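CytC3 (Streptomyces, PDB 3GJA) is a nonheme iron halogenase of the phytanoyl-CoA dioxygenase family, which probably chlorinates an unactivated carbon of a carrier-protein-bound amino acid during biosynthesis. Local coordinates at residues A[15-18]-A[19-23]; A[39-42]-A[43-46]. One frame throughout, in Å; residues are numbered along the deposited sequence.

Interaction 1 of 2, residues A[15-18]-A[19-23]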
ATOM      1  N   GLU A  15      18.041  14.893  -0.056  1.00 57.34           N
ATOM      2  CA  GLU A  15      18.183  14.636   1.372  1.00 58.39           C
ATOM      3  C   GLU A  15      17.112  13.661   1.866  1.00 57.70           C
ATOM      4  O   GLU A  15      17.406  12.691   2.569  1.00 56.53           O
ATOM      5  CB  GLU A  15      18.070  15.942   2.160  1.00 61.25           C
ATOM      6  CG  GLU A  15      18.279  15.766   3.657  1.00 67.51           C
ATOM      7  CD  GLU A  15      18.057  17.048   4.443  1.00 71.44           C
ATOM      8  OE1 GLU A  15      18.684  18.077   4.101  1.00 72.82           O
ATOM      9  OE2 GLU A  15      17.262  17.026   5.411  1.00 74.01           O
ATOM     10  N   GLU A  16      15.867  13.931   1.495  1.00 55.33           N
ATOM     11  CA  GLU A  16      14.755  13.090   1.904  1.00 53.83           C
ATOM     12  C   GLU A  16      14.948  11.664   1.414  1.00 52.26           C
ATOM     13  O   GLU A  16      14.662  10.710   2.136  1.00 50.40           O
ATOM     14  CB  GLU A  16      13.451  13.679   1.373  1.00 53.10           C
ATOM     15  CG  GLU A  16      13.248  15.101   1.839  1.00 55.15           C
ATOM     16  CD  GLU A  16      12.013  15.741   1.264  1.00 56.68           C
ATOM     17  OE1 GLU A  16      11.841  15.698   0.028  1.00 57.99           O
ATOM     18  OE2 GLU A  16      11.216  16.299   2.048  1.00 57.81           O
ATOM     19  N   VAL A  17      15.440  11.522   0.187  1.00 52.37           N
ATOM     20  CA  VAL A  17      15.691  10.202  -0.382  1.00 52.20           C
ATOM     21  C   VAL A  17      16.754   9.496   0.454  1.00 51.84           C
ATOM     22  O   VAL A  17      16.652   8.304   0.725  1.00 51.38           O
ATOM     23  CB  VAL A  17      16.184  10.305  -1.848  1.00 52.84           C
ATOM     24  CG1 VAL A  17      16.546   8.923  -2.382  1.00 52.20           C
ATOM     25  CG2 VAL A  17      15.101  10.935  -2.716  1.00 52.28           C
ATOM     26  N   ALA A  18      17.771  10.248   0.869  1.00 52.22           N
ATOM     27  CA  ALA A  18      18.855   9.699   1.678  1.00 52.74           C
ATOM     28  C   ALA A  18      18.313   9.217   3.015  1.00 52.65           C
ATOM     29  O   ALA A  18      18.686   8.145   3.499  1.00 53.61           O
ATOM     30  CB  ALA A  18      19.931  10.754   1.904  1.00 52.19           C
ATOM     31  N   ARG A  19      17.439  10.027   3.604  1.00 50.88           N
ATOM     32  CA  ARG A  19      16.815   9.712   4.881  1.00 50.28           C
ATOM     33  C   ARG A  19      16.054   8.393   4.757  1.00 49.47           C
ATOM     34  O   ARG A  19      16.164   7.516   5.614  1.00 48.54           O
ATOM     35  CB  ARG A  19      15.853  10.833   5.268  1.00 51.80           C
ATOM     36  CG  ARG A  19      15.200  10.687   6.629  1.00 54.98           C
ATOM     37  CD  ARG A  19      14.091  11.709   6.764  1.00 57.00           C
ATOM     38  NE  ARG A  19      14.545  13.022   6.315  1.00 60.91           N
ATOM     39  CZ  ARG A  19      13.742  14.056   6.084  1.00 62.19           C
ATOM     40  NH1 ARG A  19      12.432  13.939   6.260  1.00 61.92           N
ATOM     41  NH2 ARG A  19      14.253  15.210   5.669  1.00 63.21           N
ATOM     42  N   PHE A  20      15.286   8.260   3.681  1.00 47.98           N
ATOM     43  CA  PHE A  20      14.514   7.050   3.442  1.00 46.36           C
ATOM     44  C   PHE A  20      15.446   5.856   3.290  1.00 47.58           C
ATOM     45  O   PHE A  20      15.154   4.758   3.764  1.00 47.63           O
ATOM     46  CB  PHE A  20      13.682   7.191   2.169  1.00 42.96           C
ATOM     47  CG  PHE A  20      12.877   5.968   1.844  1.00 42.02           C
ATOM     48  CD1 PHE A  20      11.597   5.803   2.365  1.00 40.65           C
ATOM     49  CD2 PHE A  20      13.411   4.964   1.041  1.00 40.69           C
ATOM     50  CE1 PHE A  20      10.858   4.652   2.090  1.00 42.00           C
ATOM     51  CE2 PHE A  20      12.683   3.813   0.762  1.00 40.40           C
ATOM     52  CZ  PHE A  20      11.403   3.654   1.287  1.00 39.82           C
ATOM     53  N   GLU A  21      16.567   6.072   2.614  1.00 49.04           N
ATOM     54  CA  GLU A  21      17.523   4.999   2.400  1.00 51.87           C
ATOM     55  C   GLU A  21      18.107   4.472   3.701  1.00 50.88           C
ATOM     56  O   GLU A  21      18.405   3.286   3.810  1.00 51.51           O
ATOM     57  CB  GLU A  21      18.651   5.458   1.475  1.00 55.37           C
ATOM     58  CG  GLU A  21      18.213   5.623   0.031  1.00 62.02           C
ATOM     59  CD  GLU A  21      19.360   5.969  -0.905  1.00 67.18           C
ATOM     60  OE1 GLU A  21      19.113   6.079  -2.126  1.00 69.18           O
ATOM     61  OE2 GLU A  21      20.506   6.135  -0.421  1.00 69.58           O
ATOM     62  N   ARG A  22      18.276   5.330   4.696  1.00 49.83           N
ATOM     63  CA  ARG A  22      18.834   4.840   5.943  1.00 50.29           C
ATOM     64  C   ARG A  22      17.786   4.328   6.926  1.00 48.63           C
ATOM     65  O   ARG A  22      18.093   3.472   7.752  1.00 48.95           O
ATOM     66  CB  ARG A  22      19.703   5.908   6.615  1.00 51.87           C
ATOM     67  CG  ARG A  22      18.998   7.191   6.980  1.00 54.41           C
ATOM     68  CD  ARG A  22      19.892   8.049   7.874  1.00 55.98           C
ATOM     69  NE  ARG A  22      19.362   9.401   8.028  1.00 58.43           N
ATOM     70  CZ  ARG A  22      19.597  10.400   7.182  1.00 59.24           C
ATOM     71  NH1 ARG A  22      20.368  10.211   6.116  1.00 58.36           N
ATOM     72  NH2 ARG A  22      19.049  11.591   7.395  1.00 60.03           N
ATOM     73  N   ASP A  23      16.554   4.824   6.823  1.00 45.07           N
ATOM     74  CA  ASP A  23      15.492   4.406   7.735  1.00 43.50           C
ATOM     75  C   ASP A  23      14.540   3.338   7.211  1.00 42.50           C
ATOM     76  O   ASP A  23      13.972   2.582   7.992  1.00 44.36           O
ATOM     77  CB  ASP A  23      14.665   5.610   8.179  1.00 42.87           C
ATOM     78  CG  ASP A  23      15.459   6.583   8.999  1.00 42.76           C
ATOM     79  OD1 ASP A  23      16.538   6.193   9.487  1.00 43.45           O
ATOM     80  OD2 ASP A  23      14.999   7.730   9.168  1.00 44.69           O
TER
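E15 and R19 meet one helical turn apart, their charged ends joined in a salt bridge with OE2 of E15 3.5 Å from NH2 of R19. The carboxylate oxygen comes in at the edge of the guanidinium, in its plane, yet the two flat groups are turned 54° against each other. Both chains leave the backbone with CG anti to the backbone N (chi1 -177° in E15, -176° in R19); R19 then bends at chi3, which swings its guanidinium back along the helix toward the glutamate. E16 takes a different route. Its CG, anti to the carbonyl carbon, lies over one face of the same guanidinium, 4.0 Å from NH2 of R19, and the two side chains run side by side in the same direction. The E16 carboxylate does not make a second ion pair with R19: OE2 of E16 stays 4.8 Å from its NH2, while OE1 turns back to the backbone N of S13.

All this sits on helix 14-23, an amphipathic helix whose inner side meets strand 25-30, an edge strand of the antiparallel sheet in the beta barrel of this cupin-clan enzyme: E16, R19 and F20 all touch I26, and the F20 ring also meets W235. The turns are held by regular i to i+4 bonds, among them R19 N to E15 O at 2.9 Å and F20 N to E16 O at 3.0 Å. One residue on, V17 and E21 cross, with CG1 of V17 3.8 Å from OE1 of E21 and E21 CG lying beside V17 O. Farther round, R22 runs back along the helix as an extended chain, one face of its guanidinium lying over CA of R19, which stands 3.6 Å from the plane.

Interaction 2 of 2, residues A[39-42]-A[43-46]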
ATOM      1  N   ARG A  39     -13.521  14.270   4.166  1.00 36.09           N
ATOM      2  CA  ARG A  39     -14.623  14.373   3.222  1.00 37.57           C
ATOM      3  C   ARG A  39     -14.654  13.134   2.319  1.00 35.91           C
ATOM      4  O   ARG A  39     -15.710  12.550   2.092  1.00 37.08           O
ATOM      5  CB  ARG A  39     -14.454  15.625   2.359  1.00 39.88           C
ATOM      6  CG  ARG A  39     -15.764  16.242   1.901  1.00 44.11           C
ATOM      7  CD  ARG A  39     -15.597  17.123   0.659  1.00 46.81           C
ATOM      8  NE  ARG A  39     -15.655  16.328  -0.567  1.00 50.63           N
ATOM      9  CZ  ARG A  39     -14.599  16.001  -1.299  1.00 49.04           C
ATOM     10  NH1 ARG A  39     -13.395  16.409  -0.936  1.00 52.37           N
ATOM     11  NH2 ARG A  39     -14.743  15.250  -2.377  1.00 49.58           N
ATOM     12  N   ARG A  40     -13.486  12.747   1.805  1.00 34.59           N
ATOM     13  CA  ARG A  40     -13.364  11.580   0.921  1.00 34.70           C
ATOM     14  C   ARG A  40     -13.695  10.278   1.643  1.00 34.35           C
ATOM     15  O   ARG A  40     -14.453   9.448   1.143  1.00 34.43           O
ATOM     16  CB  ARG A  40     -11.940  11.492   0.360  1.00 34.84           C
ATOM     17  CG  ARG A  40     -11.634  12.528  -0.694  1.00 37.46           C
ATOM     18  CD  ARG A  40     -10.150  12.663  -0.973  1.00 40.59           C
ATOM     19  NE  ARG A  40      -9.938  13.575  -2.093  1.00 46.09           N
ATOM     20  CZ  ARG A  40      -9.840  13.191  -3.363  1.00 47.05           C
ATOM     21  NH1 ARG A  40      -9.918  11.903  -3.679  1.00 45.76           N
ATOM     22  NH2 ARG A  40      -9.695  14.100  -4.321  1.00 48.46           N
ATOM     23  N   TRP A  41     -13.112  10.104   2.823  1.00 33.86           N
ATOM     24  CA  TRP A  41     -13.342   8.905   3.612  1.00 34.31           C
ATOM     25  C   TRP A  41     -14.815   8.770   3.966  1.00 34.87           C
ATOM     26  O   TRP A  41     -15.331   7.655   4.068  1.00 34.81           O
ATOM     27  CB  TRP A  41     -12.497   8.948   4.887  1.00 34.58           C
ATOM     28  CG  TRP A  41     -12.768   7.839   5.855  1.00 34.64           C
ATOM     29  CD1 TRP A  41     -12.936   7.964   7.204  1.00 35.94           C
ATOM     30  CD2 TRP A  41     -12.894   6.439   5.563  1.00 34.36           C
ATOM     31  NE1 TRP A  41     -13.161   6.733   7.773  1.00 35.18           N
ATOM     32  CE2 TRP A  41     -13.142   5.778   6.792  1.00 35.41           C
ATOM     33  CE3 TRP A  41     -12.821   5.678   4.387  1.00 33.95           C
ATOM     34  CZ2 TRP A  41     -13.322   4.390   6.878  1.00 33.75           C
ATOM     35  CZ3 TRP A  41     -12.998   4.290   4.473  1.00 31.90           C
ATOM     36  CH2 TRP A  41     -13.247   3.665   5.714  1.00 31.33           C
ATOM     37  N   ASN A  42     -15.494   9.902   4.158  1.00 34.57           N
ATOM     38  CA  ASN A  42     -16.913   9.859   4.497  1.00 35.12           C
ATOM     39  C   ASN A  42     -17.666   9.198   3.349  1.00 34.10           C
ATOM     40  O   ASN A  42     -18.612   8.441   3.560  1.00 36.01           O
ATOM     41  CB  ASN A  42     -17.472  11.269   4.755  1.00 34.35           C
ATOM     42  CG  ASN A  42     -16.990  11.869   6.071  1.00 39.71           C
ATOM     43  OD1 ASN A  42     -16.671  11.148   7.020  1.00 38.69           O
ATOM     44  ND2 ASN A  42     -16.957  13.197   6.140  1.00 39.88           N
ATOM     45  N   ILE A  43     -17.242   9.483   2.128  1.00 34.47           N
ATOM     46  CA  ILE A  43     -17.892   8.894   0.967  1.00 34.76           C
ATOM     47  C   ILE A  43     -17.446   7.443   0.798  1.00 33.24           C
ATOM     48  O   ILE A  43     -18.278   6.532   0.755  1.00 33.90           O
ATOM     49  CB  ILE A  43     -17.572   9.715  -0.312  1.00 33.83           C
ATOM     50  CG1 ILE A  43     -18.146  11.131  -0.159  1.00 33.03           C
ATOM     51  CG2 ILE A  43     -18.167   9.035  -1.540  1.00 37.64           C
ATOM     52  CD1 ILE A  43     -17.704  12.116  -1.212  1.00 29.59           C
ATOM     53  N   ILE A  44     -16.133   7.244   0.732  1.00 33.21           N
ATOM     54  CA  ILE A  44     -15.529   5.921   0.557  1.00 33.20           C
ATOM     55  C   ILE A  44     -16.082   4.856   1.502  1.00 34.25           C
ATOM     56  O   ILE A  44     -16.358   3.726   1.090  1.00 33.07           O
ATOM     57  CB  ILE A  44     -13.992   5.986   0.768  1.00 33.67           C
ATOM     58  CG1 ILE A  44     -13.363   6.913  -0.270  1.00 32.44           C
ATOM     59  CG2 ILE A  44     -13.383   4.579   0.703  1.00 31.03           C
ATOM     60  CD1 ILE A  44     -11.882   7.190  -0.030  1.00 31.96           C
ATOM     61  N   ARG A  45     -16.235   5.221   2.770  1.00 35.08           N
ATOM     62  CA  ARG A  45     -16.725   4.290   3.780  1.00 36.40           C
ATOM     63  C   ARG A  45     -18.063   3.686   3.361  1.00 37.29           C
ATOM     64  O   ARG A  45     -18.272   2.478   3.487  1.00 37.93           O
ATOM     65  CB  ARG A  45     -16.841   5.008   5.131  1.00 36.42           C
ATOM     66  CG  ARG A  45     -16.830   4.091   6.348  1.00 37.82           C
ATOM     67  CD  ARG A  45     -18.235   3.652   6.740  1.00 41.39           C
ATOM     68  NE  ARG A  45     -19.106   4.803   6.981  1.00 39.79           N
ATOM     69  CZ  ARG A  45     -20.397   4.704   7.269  1.00 40.14           C
ATOM     70  NH1 ARG A  45     -20.970   3.508   7.363  1.00 38.90           N
ATOM     71  NH2 ARG A  45     -21.127   5.801   7.421  1.00 39.79           N
ATOM     72  N   ARG A  46     -18.967   4.517   2.848  1.00 37.68           N
ATOM     73  CA  ARG A  46     -20.262   4.016   2.408  1.00 39.14           C
ATOM     74  C   ARG A  46     -20.109   3.193   1.140  1.00 38.26           C
ATOM     75  O   ARG A  46     -20.737   2.148   0.990  1.00 39.24           O
ATOM     76  CB  ARG A  46     -21.235   5.157   2.112  1.00 40.29           C
ATOM     77  CG  ARG A  46     -21.645   5.996   3.306  1.00 48.13           C
ATOM     78  CD  ARG A  46     -22.934   6.745   2.976  1.00 53.35           C
ATOM     79  NE  ARG A  46     -22.898   7.284   1.615  1.00 56.97           N
ATOM     80  CZ  ARG A  46     -22.182   8.344   1.251  1.00 57.48           C
ATOM     81  NH1 ARG A  46     -21.447   8.989   2.149  1.00 55.65           N
ATOM     82  NH2 ARG A  46     -22.184   8.738  -0.017  1.00 58.27           N
TER
HETATM   83  O   HOH W   1     -19.633   8.310   6.034  1.00 31.80           O
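Helix 34-49 is amphipathic, and W41 and I44 belong to its buried side while R45 lies at the solvent-facing border. W41 and R45, one turn apart, make a CH-pi contact: CB of R45 stands 3.8 Å from the centroid of the tryptophan six-membered ring, 7° off the normal. CG of R45 reaches over the same face, 3.6 Å from CZ2 of W41. Because W41 CG is anti to the backbone N (chi1 173°), the indole lies forward along the helix, with one face turned to CB and CG of R45. I44 comes in at the ring edge, its CG2 3.8 Å from CZ3 of W41. F153 meets the indole too, and NE1 of W41 donates a hydrogen bond to OH of Y252; I43 and I44 rest on L76 of helix 75-82, and the R40 guanidinium makes salt bridges with E36 and E79. With an alanine at position W41, the R45 methylenes would probably lose their aromatic platform and Y252 OH its indole donor. The backbone bond from I44 N to R40 O is short (2.8 Å) and nearly straight. One water donates to O of N42 at 2.7 Å and accepts from NH2 of R45 at 3.2 Å.

From the N terminus the chain first enters helix 14-23, where interaction 1 lies, then runs along strand 25-30 at one margin of the antiparallel sheet, and next forms helix 34-49, which carries interaction 2. Each contact spans successive turns of a single helix, so neither closes a long loop, and the two follow in series without nesting or crossing. The centres of interactions 1 and 2 lie about 33 Å apart and the nearest atoms of interactions 1 and 2 about 22 Å apart, so they do not meet. Residues 15-23 lean on strand 25-30 and on W235 of its neighbour; residues 39-46 instead join helix 75-82 to F153 and Y252, which flank central sheet strands.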